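Local coordinates for protein alkaline phosphatase (Antarctic bacterium, PDB 2W5V) that probably hydrolyses phosphate monoesters under alkaline conditions, using a site that holds zinc and magnesium ions, at residues Phe141-Leu146 / Ala155-Glu160; Leu150-Ala155 / Leu171-Lys176; Ser51-Phe56 / Ser272-Phe277; Phe230-Thr235 / Asp278-Thr283; Lys67-Ile72 / Pro343-Gly348. The protein carries 1 engineered substitution. One frame throughout, in Å; residues are numbered along the deposited sequence.

Interaction 1: Phe141-Leu146 / Ala155-Glu160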
# COMPACT_ATOMS: atom_id res chain seq x y z
N PHE B 141 2.05 22.42 11.41
CA PHE B 141 3.50 22.53 11.52
C PHE B 141 4.01 23.86 12.11
O PHE B 141 5.19 24.00 12.39
CB PHE B 141 4.17 22.23 10.17
CG PHE B 141 4.15 20.76 9.81
CD1 PHE B 141 3.00 20.18 9.30
CD2 PHE B 141 5.25 19.96 10.04
CE1 PHE B 141 2.95 18.83 9.00
CE2 PHE B 141 5.22 18.60 9.74
CZ PHE B 141 4.07 18.04 9.22
N TYR B 142 3.12 24.83 12.31
CA TYR B 142 3.57 26.10 12.89
C TYR B 142 2.63 26.73 13.93
O TYR B 142 3.02 27.67 14.60
CB TYR B 142 3.88 27.13 11.80
CG TYR B 142 2.66 27.61 11.03
CD1 TYR B 142 1.85 28.64 11.51
CD2 TYR B 142 2.33 27.03 9.82
CE1 TYR B 142 0.73 29.08 10.80
CE2 TYR B 142 1.23 27.45 9.10
CZ TYR B 142 0.43 28.48 9.58
OH TYR B 142 -0.66 28.87 8.84
N ALA B 143 1.41 26.20 14.05
CA ALA B 143 0.43 26.78 14.97
C ALA B 143 -0.03 25.81 16.04
O ALA B 143 0.20 24.60 15.95
CB ALA B 143 -0.77 27.31 14.20
N HIS B 144 -0.69 26.34 17.06
CA HIS B 144 -1.32 25.53 18.09
C HIS B 144 -2.71 26.07 18.36
O HIS B 144 -2.87 27.13 18.94
CB HIS B 144 -0.49 25.57 19.38
CG HIS B 144 0.94 25.15 19.18
ND1 HIS B 144 1.32 23.83 19.14
CD2 HIS B 144 2.07 25.88 19.01
CE1 HIS B 144 2.63 23.76 18.96
NE2 HIS B 144 3.11 24.99 18.87
N ALA B 145 -3.73 25.34 17.91
CA ALA B 145 -5.11 25.80 18.01
C ALA B 145 -6.02 24.66 18.41
O ALA B 145 -5.78 23.51 18.06
CB ALA B 145 -5.57 26.42 16.69
N LEU B 146 -7.07 24.98 19.15
CA LEU B 146 -8.00 23.98 19.66
C LEU B 146 -8.81 23.36 18.55
O LEU B 146 -9.26 22.23 18.65
CB LEU B 146 -8.96 24.61 20.67
CG LEU B 146 -8.33 25.06 21.97
CD1 LEU B 146 -9.40 25.63 22.89
CD2 LEU B 146 -7.65 23.88 22.61
N ALA B 155 -3.53 32.11 11.40
CA ALA B 155 -2.77 33.14 10.70
C ALA B 155 -1.97 34.00 11.68
O ALA B 155 -0.78 34.27 11.46
CB ALA B 155 -3.69 34.01 9.87
N MET B 156 -2.61 34.43 12.75
CA MET B 156 -1.90 35.19 13.78
C MET B 156 -0.76 34.37 14.39
O MET B 156 0.29 34.92 14.71
CB MET B 156 -2.85 35.67 14.87
CG MET B 156 -2.18 36.52 15.93
SD MET B 156 -1.77 38.17 15.31
CE MET B 156 -3.42 38.81 15.02
N ASP B 157 -0.98 33.07 14.57
CA ASP B 157 0.07 32.18 15.09
C ASP B 157 1.31 32.16 14.19
O ASP B 157 2.44 32.01 14.67
CB ASP B 157 -0.45 30.74 15.25
CG ASP B 157 -1.41 30.58 16.42
OD1 ASP B 157 -1.45 31.48 17.30
OD2 ASP B 157 -2.11 29.55 16.47
N MET B 158 1.09 32.30 12.88
CA MET B 158 2.21 32.35 11.94
C MET B 158 3.20 33.44 12.34
O MET B 158 4.42 33.25 12.28
CB MET B 158 1.70 32.59 10.51
CG MET B 158 2.81 32.82 9.47
SD MET B 158 3.74 31.32 9.12
CE MET B 158 2.62 30.49 7.99
N THR B 159 2.68 34.58 12.77
CA THR B 159 3.52 35.72 13.12
C THR B 159 4.36 35.45 14.37
O THR B 159 5.30 36.19 14.65
CB THR B 159 2.68 37.01 13.32
OG1 THR B 159 2.07 37.00 14.62
CG2 THR B 159 1.61 37.12 12.24
N GLU B 160 4.01 34.41 15.12
CA GLU B 160 4.72 34.08 16.35
C GLU B 160 5.54 32.80 16.19
O GLU B 160 6.17 32.32 17.13
CB GLU B 160 3.74 33.90 17.51
CG GLU B 160 2.75 35.05 17.70
CD GLU B 160 1.45 34.59 18.36
OE1 GLU B 160 1.35 33.40 18.72
OE2 GLU B 160 0.53 35.42 18.53
O HOH W 1 3.02 29.55 16.53
O HOH W 2 -2.98 29.61 18.81
O HOH W 3 -0.61 29.51 19.93

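Interaction 2: Leu150-Ala155 / Leu171-Lys176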
# COMPACT_ATOMS: atom_id res chain seq x y z
N LEU B 150 -10.31 27.57 13.40
CA LEU B 150 -9.85 28.87 13.88
C LEU B 150 -8.75 29.43 12.99
O LEU B 150 -7.64 29.68 13.45
CB LEU B 150 -9.34 28.75 15.33
CG LEU B 150 -10.38 28.20 16.30
CD1 LEU B 150 -9.75 27.93 17.66
CD2 LEU B 150 -11.59 29.14 16.43
N GLU B 151 -9.07 29.65 11.72
CA GLU B 151 -8.04 29.98 10.74
C GLU B 151 -7.45 31.39 10.87
O GLU B 151 -6.28 31.60 10.56
CB GLU B 151 -8.52 29.71 9.31
CG GLU B 151 -8.42 28.24 8.94
CD GLU B 151 -8.81 27.95 7.50
OE1 GLU B 151 -7.90 27.86 6.64
OE2 GLU B 151 -10.02 27.82 7.23
N GLU B 152 -8.25 32.34 11.33
CA GLU B 152 -7.70 33.67 11.62
C GLU B 152 -6.74 33.62 12.81
O GLU B 152 -5.73 34.32 12.84
CB GLU B 152 -8.80 34.70 11.82
CG GLU B 152 -9.59 34.96 10.54
CD GLU B 152 -10.61 36.07 10.68
OE1 GLU B 152 -10.67 36.72 11.75
OE2 GLU B 152 -11.36 36.29 9.70
N GLU B 153 -7.04 32.78 13.79
CA GLU B 153 -6.12 32.56 14.91
C GLU B 153 -4.82 31.91 14.41
O GLU B 153 -3.72 32.27 14.83
CB GLU B 153 -6.76 31.67 15.97
CG GLU B 153 -5.85 31.35 17.16
CD GLU B 153 -6.54 30.48 18.22
OE1 GLU B 153 -7.68 30.80 18.61
OE2 GLU B 153 -5.92 29.49 18.67
N ILE B 154 -4.97 30.94 13.52
CA ILE B 154 -3.82 30.25 12.94
C ILE B 154 -2.92 31.22 12.18
O ILE B 154 -1.69 31.17 12.30
CB ILE B 154 -4.27 29.08 12.05
CG1 ILE B 154 -4.72 27.92 12.94
CG2 ILE B 154 -3.14 28.64 11.12
CD1 ILE B 154 -5.54 26.87 12.23
N ALA B 155 -3.53 32.11 11.40
CA ALA B 155 -2.77 33.14 10.70
C ALA B 155 -1.97 34.00 11.68
O ALA B 155 -0.78 34.27 11.46
CB ALA B 155 -3.69 34.01 9.87
N LEU B 171 -4.40 34.56 1.56
CA LEU B 171 -4.23 35.99 1.82
C LEU B 171 -5.40 36.57 2.63
O LEU B 171 -5.22 37.48 3.43
CB LEU B 171 -4.06 36.77 0.51
CG LEU B 171 -3.72 38.26 0.63
CD1 LEU B 171 -2.46 38.46 1.45
CD2 LEU B 171 -3.57 38.88 -0.75
N ASN B 172 -6.59 36.02 2.41
CA ASN B 172 -7.78 36.46 3.12
C ASN B 172 -7.62 36.42 4.64
O ASN B 172 -8.10 37.31 5.34
CB ASN B 172 -9.00 35.62 2.71
CG ASN B 172 -9.63 36.10 1.41
OD1 ASN B 172 -9.28 37.16 0.89
ND2 ASN B 172 -10.57 35.31 0.89
N TYR B 173 -6.96 35.38 5.15
CA TYR B 173 -6.85 35.20 6.60
C TYR B 173 -5.86 36.17 7.25
O TYR B 173 -5.80 36.29 8.48
CB TYR B 173 -6.51 33.74 6.91
CG TYR B 173 -7.56 32.82 6.31
CD1 TYR B 173 -7.36 32.21 5.08
CD2 TYR B 173 -8.77 32.62 6.96
CE1 TYR B 173 -8.33 31.41 4.52
CE2 TYR B 173 -9.75 31.81 6.40
CZ TYR B 173 -9.52 31.21 5.18
OH TYR B 173 -10.50 30.41 4.63
N PHE B 174 -5.12 36.89 6.41
CA PHE B 174 -4.18 37.90 6.88
C PHE B 174 -4.64 39.34 6.65
O PHE B 174 -4.28 40.25 7.41
CB PHE B 174 -2.81 37.68 6.21
CG PHE B 174 -2.13 36.41 6.62
CD1 PHE B 174 -1.19 36.41 7.64
CD2 PHE B 174 -2.44 35.22 5.99
CE1 PHE B 174 -0.56 35.23 8.01
CE2 PHE B 174 -1.81 34.04 6.37
CZ PHE B 174 -0.87 34.05 7.38
N THR B 175 -5.43 39.57 5.61
CA THR B 175 -5.75 40.94 5.21
C THR B 175 -7.24 41.25 5.07
O THR B 175 -7.61 42.40 4.82
CB THR B 175 -5.09 41.30 3.87
OG1 THR B 175 -5.73 40.58 2.82
CG2 THR B 175 -3.61 40.96 3.90
N LYS B 176 -8.09 40.24 5.20
CA LYS B 176 -9.53 40.45 5.11
C LYS B 176 -10.22 39.61 6.17
O LYS B 176 -10.99 38.69 5.85
CB LYS B 176 -10.04 40.12 3.71
CG LYS B 176 -9.40 40.99 2.62
CD LYS B 176 -9.90 40.64 1.23
CE LYS B 176 -9.13 41.42 0.17
NZ LYS B 176 -9.63 41.14 -1.20

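Interaction 3: Ser51-Phe56 / Ser272-Phe277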
# COMPACT_ATOMS: atom_id res chain seq x y z
N SER B 51 -1.28 4.84 -7.17
CA SER B 51 -1.24 3.95 -8.33
C SER B 51 -1.67 4.63 -9.64
O SER B 51 -1.19 4.26 -10.72
CB SER B 51 -2.11 2.73 -8.07
OG SER B 51 -1.57 1.97 -7.01
N SER B 52 -2.55 5.62 -9.56
CA SER B 52 -3.02 6.28 -10.77
C SER B 52 -1.88 6.91 -11.57
O SER B 52 -1.97 7.00 -12.79
CB SER B 52 -4.13 7.31 -10.47
OG SER B 52 -3.63 8.43 -9.77
N THR B 53 -0.81 7.32 -10.90
CA THR B 53 0.33 7.91 -11.62
C THR B 53 1.02 6.90 -12.54
O THR B 53 1.76 7.29 -13.45
CB THR B 53 1.38 8.53 -10.67
OG1 THR B 53 2.01 7.50 -9.89
CG2 THR B 53 0.72 9.53 -9.73
N PHE B 54 0.79 5.61 -12.30
CA PHE B 54 1.38 4.56 -13.12
C PHE B 54 0.55 4.29 -14.36
O PHE B 54 0.96 3.51 -15.23
CB PHE B 54 1.55 3.26 -12.31
CG PHE B 54 2.65 3.34 -11.27
CD1 PHE B 54 2.46 4.02 -10.09
CD2 PHE B 54 3.88 2.74 -11.50
CE1 PHE B 54 3.46 4.10 -9.14
CE2 PHE B 54 4.89 2.82 -10.56
CZ PHE B 54 4.68 3.50 -9.38
N TYR B 55 -0.62 4.92 -14.45
CA TYR B 55 -1.52 4.70 -15.59
C TYR B 55 -1.95 5.98 -16.28
O TYR B 55 -2.30 5.97 -17.47
CB TYR B 55 -2.77 3.94 -15.13
CG TYR B 55 -2.49 2.54 -14.66
CD1 TYR B 55 -2.20 2.29 -13.32
CD2 TYR B 55 -2.49 1.47 -15.55
CE1 TYR B 55 -1.94 1.02 -12.87
CE2 TYR B 55 -2.22 0.18 -15.10
CZ TYR B 55 -1.94 -0.04 -13.76
OH TYR B 55 -1.67 -1.30 -13.29
N PHE B 56 -1.96 7.08 -15.55
CA PHE B 56 -2.50 8.33 -16.08
C PHE B 56 -1.48 9.46 -16.12
O PHE B 56 -1.85 10.63 -16.23
CB PHE B 56 -3.73 8.75 -15.28
CG PHE B 56 -4.88 7.80 -15.42
CD1 PHE B 56 -5.14 6.85 -14.46
CD2 PHE B 56 -5.70 7.85 -16.54
CE1 PHE B 56 -6.20 5.97 -14.59
CE2 PHE B 56 -6.76 6.98 -16.68
CZ PHE B 56 -7.00 6.03 -15.71
N SER B 272 -4.92 14.86 -11.76
CA SER B 272 -4.04 15.96 -12.12
C SER B 272 -3.30 16.48 -10.88
O SER B 272 -2.14 16.89 -10.97
CB SER B 272 -4.80 17.10 -12.83
OG SER B 272 -5.88 17.58 -12.05
N GLU B 273 -3.97 16.46 -9.73
CA GLU B 273 -3.33 16.97 -8.52
C GLU B 273 -2.22 16.03 -8.04
O GLU B 273 -1.15 16.48 -7.62
CB GLU B 273 -4.36 17.21 -7.41
CG GLU B 273 -5.41 18.30 -7.72
CD GLU B 273 -4.81 19.69 -7.95
OE1 GLU B 273 -3.87 20.07 -7.22
OE2 GLU B 273 -5.28 20.41 -8.85
N ILE B 274 -2.45 14.72 -8.10
CA ILE B 274 -1.41 13.81 -7.63
C ILE B 274 -0.27 13.70 -8.64
O ILE B 274 0.88 13.47 -8.26
CB ILE B 274 -1.94 12.43 -7.20
CG1 ILE B 274 -0.85 11.67 -6.44
CG2 ILE B 274 -2.42 11.64 -8.40
CD1 ILE B 274 -1.32 10.39 -5.78
N ASN B 275 -0.58 13.87 -9.92
CA ASN B 275 0.48 13.96 -10.93
C ASN B 275 1.42 15.13 -10.64
O ASN B 275 2.64 15.01 -10.78
CB ASN B 275 -0.11 14.08 -12.34
CG ASN B 275 -0.52 12.73 -12.92
OD1 ASN B 275 -0.27 11.68 -12.32
ND2 ASN B 275 -1.14 12.75 -14.09
N ASP B 276 0.85 16.27 -10.23
CA ASP B 276 1.64 17.44 -9.84
C ASP B 276 2.49 17.13 -8.61
O ASP B 276 3.67 17.49 -8.54
CB ASP B 276 0.71 18.63 -9.57
CG ASP B 276 1.47 19.85 -9.08
OD1 ASP B 276 2.34 20.35 -9.82
OD2 ASP B 276 1.19 20.32 -7.95
N PHE B 277 1.89 16.46 -7.63
CA PHE B 277 2.60 16.05 -6.42
C PHE B 277 3.81 15.17 -6.76
O PHE B 277 4.90 15.35 -6.22
CB PHE B 277 1.65 15.31 -5.46
CG PHE B 277 2.30 14.88 -4.18
CD1 PHE B 277 2.56 15.81 -3.16
CD2 PHE B 277 2.66 13.56 -3.97
CE1 PHE B 277 3.16 15.42 -1.97
CE2 PHE B 277 3.26 13.15 -2.78
CZ PHE B 277 3.51 14.09 -1.77

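Interaction 4: Phe230-Thr235 / Asp278-Thr283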
# COMPACT_ATOMS: atom_id res chain seq x y z
N PHE B 230 3.72 25.36 -9.57
CA PHE B 230 3.87 26.02 -8.28
C PHE B 230 4.50 25.13 -7.20
O PHE B 230 5.46 25.53 -6.54
CB PHE B 230 2.52 26.51 -7.76
CG PHE B 230 2.56 26.93 -6.32
CD1 PHE B 230 3.20 28.11 -5.95
CD2 PHE B 230 1.99 26.15 -5.34
CE1 PHE B 230 3.25 28.51 -4.62
CE2 PHE B 230 2.03 26.53 -4.00
CZ PHE B 230 2.67 27.72 -3.65
N LEU B 231 3.96 23.93 -7.00
CA LEU B 231 4.43 23.11 -5.89
C LEU B 231 5.91 22.78 -6.04
O LEU B 231 6.69 22.95 -5.10
CB LEU B 231 3.57 21.84 -5.74
CG LEU B 231 3.90 20.92 -4.56
CD1 LEU B 231 3.78 21.66 -3.24
CD2 LEU B 231 3.00 19.70 -4.59
N SER B 232 6.33 22.31 -7.21
CA SER B 232 7.74 22.05 -7.44
C SER B 232 8.59 23.31 -7.30
O SER B 232 9.60 23.31 -6.58
CB SER B 232 7.98 21.41 -8.81
OG SER B 232 7.42 20.11 -8.85
N ALA B 233 8.19 24.37 -7.98
CA ALA B 233 8.97 25.61 -7.99
C ALA B 233 9.13 26.18 -6.58
O ALA B 233 10.21 26.67 -6.22
CB ALA B 233 8.34 26.65 -8.92
N ALA B 234 8.06 26.13 -5.79
CA ALA B 234 8.09 26.68 -4.44
C ALA B 234 8.93 25.81 -3.51
O ALA B 234 9.62 26.32 -2.63
CB ALA B 234 6.69 26.84 -3.90
N THR B 235 8.88 24.50 -3.72
CA THR B 235 9.72 23.59 -2.95
C THR B 235 11.20 23.82 -3.30
O THR B 235 12.06 23.86 -2.41
CB THR B 235 9.35 22.12 -3.24
OG1 THR B 235 7.98 21.90 -2.87
CG2 THR B 235 10.23 21.17 -2.45
N ASP B 278 3.62 14.22 -7.67
CA ASP B 278 4.73 13.38 -8.10
C ASP B 278 5.86 14.19 -8.74
O ASP B 278 7.03 13.86 -8.60
CB ASP B 278 4.27 12.28 -9.07
CG ASP B 278 5.41 11.32 -9.43
OD1 ASP B 278 5.78 10.49 -8.57
OD2 ASP B 278 5.94 11.42 -10.56
N ASP B 279 5.51 15.26 -9.44
CA ASP B 279 6.52 16.19 -9.94
C ASP B 279 7.35 16.78 -8.80
O ASP B 279 8.58 16.86 -8.88
CB ASP B 279 5.88 17.31 -10.77
CG ASP B 279 5.55 16.87 -12.19
OD1 ASP B 279 5.96 15.76 -12.60
OD2 ASP B 279 4.86 17.63 -12.91
N ALA B 280 6.67 17.21 -7.74
CA ALA B 280 7.34 17.75 -6.56
C ALA B 280 8.26 16.71 -5.94
O ALA B 280 9.35 17.03 -5.47
CB ALA B 280 6.32 18.23 -5.53
N ILE B 281 7.82 15.45 -5.92
CA ILE B 281 8.68 14.38 -5.44
C ILE B 281 9.98 14.33 -6.24
O ILE B 281 11.07 14.22 -5.68
CB ILE B 281 7.99 13.00 -5.52
CG1 ILE B 281 6.79 12.93 -4.57
CG2 ILE B 281 8.99 11.89 -5.20
CD1 ILE B 281 6.02 11.61 -4.66
N GLY B 282 9.87 14.42 -7.57
CA GLY B 282 11.04 14.42 -8.44
C GLY B 282 11.99 15.57 -8.12
O GLY B 282 13.21 15.43 -8.16
N THR B 283 11.41 16.73 -7.81
CA THR B 283 12.21 17.89 -7.44
C THR B 283 13.00 17.63 -6.16
O THR B 283 14.21 17.87 -6.10
CB THR B 283 11.31 19.12 -7.23
OG1 THR B 283 10.63 19.41 -8.46
CG2 THR B 283 12.13 20.32 -6.81

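Interaction 5: Lys67-Ile72 / Pro343-Gly348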
# COMPACT_ATOMS: atom_id res chain seq x y z
N LYS B 67 13.07 2.83 -2.60
CA LYS B 67 13.27 1.44 -2.24
C LYS B 67 12.67 1.17 -0.86
O LYS B 67 11.93 0.20 -0.65
CB LYS B 67 14.76 1.10 -2.23
CG LYS B 67 15.43 1.27 -3.58
CD LYS B 67 14.70 0.45 -4.63
CE LYS B 67 15.29 0.62 -6.02
NZ LYS B 67 14.53 -0.18 -7.02
N ASN B 68 13.00 2.04 0.09
CA ASN B 68 12.52 1.89 1.46
C ASN B 68 11.07 2.34 1.60
O ASN B 68 10.77 3.51 1.37
CB ASN B 68 13.42 2.69 2.41
CG ASN B 68 14.84 2.18 2.41
OD1 ASN B 68 15.07 0.96 2.40
ND2 ASN B 68 15.81 3.09 2.41
N ILE B 69 10.20 1.41 1.96
CA ILE B 69 8.76 1.65 2.03
C ILE B 69 8.20 1.12 3.34
O ILE B 69 8.60 0.04 3.79
CB ILE B 69 8.05 0.94 0.85
CG1 ILE B 69 8.47 1.59 -0.47
CG2 ILE B 69 6.54 0.96 1.03
CD1 ILE B 69 8.15 0.76 -1.72
N GLY B 70 7.31 1.89 3.97
CA GLY B 70 6.65 1.45 5.19
C GLY B 70 5.15 1.70 5.09
O GLY B 70 4.67 2.11 4.04
N LEU B 71 4.41 1.45 6.17
CA LEU B 71 2.96 1.63 6.17
C LEU B 71 2.58 2.26 7.50
O LEU B 71 3.07 1.82 8.53
CB LEU B 71 2.21 0.30 6.02
CG LEU B 71 2.44 -0.52 4.74
CD1 LEU B 71 1.76 -1.89 4.80
CD2 LEU B 71 1.96 0.25 3.53
N ILE B 72 1.73 3.28 7.47
CA ILE B 72 1.24 3.87 8.72
C ILE B 72 -0.25 3.66 8.96
O ILE B 72 -1.06 3.65 8.03
CB ILE B 72 1.54 5.39 8.82
CG1 ILE B 72 1.06 6.14 7.57
CG2 ILE B 72 3.02 5.62 9.02
CD1 ILE B 72 1.19 7.69 7.70
N PRO B 343 0.92 4.15 2.63
CA PRO B 343 2.34 3.95 2.31
C PRO B 343 3.21 5.13 2.72
O PRO B 343 2.80 6.29 2.60
CB PRO B 343 2.36 3.82 0.78
CG PRO B 343 0.94 3.63 0.36
CD PRO B 343 0.07 4.24 1.43
N VAL B 344 4.40 4.81 3.22
CA VAL B 344 5.43 5.80 3.49
C VAL B 344 6.61 5.44 2.62
O VAL B 344 7.01 4.28 2.54
CB VAL B 344 5.90 5.69 4.95
CG1 VAL B 344 7.10 6.62 5.20
CG2 VAL B 344 4.75 5.96 5.91
N PHE B 345 7.18 6.45 1.95
CA PHE B 345 8.36 6.27 1.12
C PHE B 345 9.49 7.12 1.68
O PHE B 345 9.27 8.27 2.06
CB PHE B 345 8.09 6.69 -0.33
CG PHE B 345 6.90 6.01 -0.96
CD1 PHE B 345 7.07 4.84 -1.70
CD2 PHE B 345 5.63 6.54 -0.84
CE1 PHE B 345 5.99 4.20 -2.29
CE2 PHE B 345 4.54 5.91 -1.44
CZ PHE B 345 4.72 4.73 -2.17
N ALA B 346 10.70 6.57 1.74
CA ALA B 346 11.84 7.34 2.23
C ALA B 346 13.11 7.09 1.43
O ALA B 346 13.44 5.96 1.10
CB ALA B 346 12.08 7.06 3.71
N TYR B 347 13.83 8.17 1.13
CA TYR B 347 15.08 8.10 0.39
C TYR B 347 16.13 8.93 1.11
O TYR B 347 15.85 10.04 1.55
CB TYR B 347 14.91 8.66 -1.02
CG TYR B 347 16.24 8.70 -1.75
CD1 TYR B 347 16.67 7.61 -2.50
CD2 TYR B 347 17.08 9.80 -1.65
CE1 TYR B 347 17.89 7.63 -3.14
CE2 TYR B 347 18.31 9.83 -2.29
CZ TYR B 347 18.70 8.74 -3.03
OH TYR B 347 19.92 8.75 -3.68
N GLY B 348 17.36 8.41 1.20
CA GLY B 348 18.46 9.18 1.73
C GLY B 348 18.94 8.66 3.08
O GLY B 348 18.48 7.62 3.54
O HOH W 4 14.63 4.46 -0.88

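Interaction 1: Phe141-Leu146 / Ala155-Glu160
The methyl group of Met158 sits on one face of the Tyr142 ring: CE lies 3.5 Å from the ring centroid, 18° off the ring normal, displaced toward CZ and CE2. Behind it the thioether also rides over the ring, with SD 4.1 Å from the Tyr142 ring centroid, a Met-aromatic contact as well as a CH-pi one. Met158 starts with CG anti to its backbone N (chi1 173°) and then bends at chi2 and chi3, and this fold brings the end of the chain back over the tyrosine. The phenol is fixed at its far end by a hydrogen bond from OH to Ile133 O. Next to the ring, Ala143 CB packs on Asp157, 3.6 Å from Asp157 CB and 3.5 Å from Asp157 OD2.

So far this is a loop lying along helix 151-158, but its polar side is a metal site: His144 and Asp157, with Glu153 one turn earlier, bind a magnesium ion in a structure of this protein, though none is bound to this chain here. Water lies between His144 O and the Asp157 carboxylate. Another water donates to Tyr142 O at 2.7 Å and to Asp157 O at 3.1 Å, joining the two backbones where no direct hydrogen bond does. Further out, the His144 imidazole is held from both nitrogens, ND1 by Gly103 O and NE2 by Glu116.

Interaction 2: Leu150-Ala155 / Leu171-Lys176
Ala155 and Phe174 make the tight part of this contact. The methyl carbon Ala155 CB stands over the centre of the Phe174 ring, 3.8 Å from its centroid and 13° off the normal, a CH-pi contact in the buried interior. The same methyl group lies 3.4 Å from Tyr173 O and 4.1 Å from Tyr173 CB, so this one small side chain touches both aromatic residues, while Phe174 CE1 comes within 3.6 Å of Ala155 O.

Toward solvent the packing is looser and more polar. Glu151 reaches across one face of Tyr173 and its carboxylate stacks on the phenol ring, the planes 27° apart, with OE1 about 4.0 Å above the ring plane toward the rim; closer in, Glu151 CB is 3.7 Å from Tyr173 CD2. Neither polar end is spent on the other: Glu151 OE1 is hydrogen-bonded to Thr134, and Tyr173 OH to Glu218. At the ring edge, Glu152 CG is a more distant 4.4 Å from Tyr173 CD2. With an alanine in place of Tyr173, Glu218 is likely to lose this hydroxyl partner, and the Glu151 chain the surface it lies on.

No hydrogen bond links the two segments directly, but Arg177 NH1 binds both Glu152 O and Tyr173 O. Here the first half of helix 151-158 meets the short helix 172-175, which follows strand 165-169 of the central sheet and whose Phe174 also packs on helix 183-188 and on Leu214 of strand 210-214.

Interaction 3: Ser51-Phe56 / Ser272-Phe277
Ser52, on helix 47-52, comes first, with its OG 3.7 Å from Ile274 CG2. That hydroxyl turns back to its own helix, bonding with Gln49 O, so toward Ile274 it only packs. Thr53 behaves alike: OG1, set between the backbone N and the carbonyl carbon (chi1 67°), is taken up by Ile50 O, which leaves the methyl carbon CG2 to face helix 267-291. Thr53 CG2 stands 4.0 Å from Ile274 CG2, the two side chains crossing at about a right angle, and 3.5 Å from Asn275 OD1. The next two residues turn elsewhere, Phe54 and Tyr55 packing on Leu341 and Ala339 of the second subunit. Phe56 then returns with its backbone: Asn275 ND2 donates to Phe56 O at 3.1 Å, with an N-H...O angle of 154°. The acceptor lies close to the amide plane of Asn275, whereas the donor sits 47° out of the carbonyl plane of Phe56.

One side-chain-to-backbone bond thus ties the Phe56 backbone to the long helix. It also sets the amide so that Asn275 OD1, buried and with no partner in the model, faces the Thr53 methyl group, which probably costs the contact some of what the bond gains.

Interaction 4: Phe230-Thr235 / Asp278-Thr283
Between the two segments, apolar packing comes down to Leu231 and Ala280. Leu231 CG is 3.7 Å from Ala280 CB and its CD2 branch 3.8 Å from the same carbon; the leucine leaves the helix with CG anti to the backbone N (chi1 -177°), which carries its branched end to Ala280. Beyond, it also packs on Val128 of strand 124-129.

The polar contacts gather round Ser232. Its OG fits against the backbone of the other helix, 3.2 Å from Ala280 N, but the angle is too poor for a hydrogen bond. One turn on, Thr283 OG1 lies 3.3 Å from both Ser232 OG and Ser232 CB. Within its own helix Thr283 OG1 makes a weak bond back to Asp279 O, and Thr235 OG1 a shorter one, 2.8 Å, to Leu231 O. Asp279, at the margin, pairs its carboxylate with Lys57.

Small residues at the crossing let the backbones come close, Ser232 CA and Ala280 CA being 4.4 Å apart, and the axes of these short helical segments pass at 8.3 Å with a signed crossing angle of -23°. Near-parallel packing of this kind belongs to the alpha/beta architecture of alkaline phosphatases: helices 230-242 and 267-291 run side by side, and each leads into a parallel strand of the central sheet, 249-255 and 294-299.

Interaction 5: Lys67-Ile72 / Pro343-Gly348
Strands 68-73 and 342-347 pair antiparallel toward one side of the large mixed sheet, and Gly70 with Val344 forms the hydrogen-bonded pair at the heart of the contact. Gly70 N donates to Val344 O at 2.8 Å (N-H...O 164°), and Val344 N returns a bond of 2.8 Å to Gly70 O (167°). On either side lie non-hydrogen-bonded pairs, Ile69 with Phe345 and Leu71 with Pro343; beside the first, Ile69 CA makes a CA-H...O contact of 3.2 Å with Val344 O. Towards the start of strand 68-73, Ala346 N donates to Asn68 O at 3.1 Å, and a water links Lys67 N to Ala346 O.

In the ten-stranded sheet of the alkaline phosphatase fold, 342-347 is the strand that runs against both its neighbours, 294-299 and 68-73. On one face Ile69 and Phe345 lie side by side, pointing the same way, with Ile69 CG1 3.7 Å from Phe345 CD1. Were Ile69 replaced by an alanine, the phenylalanine ring would probably lose its neighbour and be freer to shift against Tyr63 and Phe66, which it also meets. This face reaches the dimer interface, where Leu71 packs on Phe345 of the second subunit. On the face where Val344 points, its side chain meets that of Ile72, the two crossing at about a right angle, with Val344 CG2 3.6 Å from Ile72 CG2.

From the N terminus, interaction 3 opens first, on helix 47-52 and the residues that follow, and interaction 5 opens on the following strand, 68-73. Both loops are still open when interactions 1 and 2 form and finish: these two cross, share Ala155 and touch, tying a loop and helix 172-175 to helix 151-158. Interaction 4 opens later, at helix 230-242. Interaction 3 closes on helix 267-291 a turn or so before interaction 4 closes on the same helix, so these two cross and pack together through Leu231. Interaction 5 closes last, on strand 342-347, crossing interaction 3 and enclosing interaction 4. Interactions 3 and 5 both reach the second subunit, far from interactions 1 and 2.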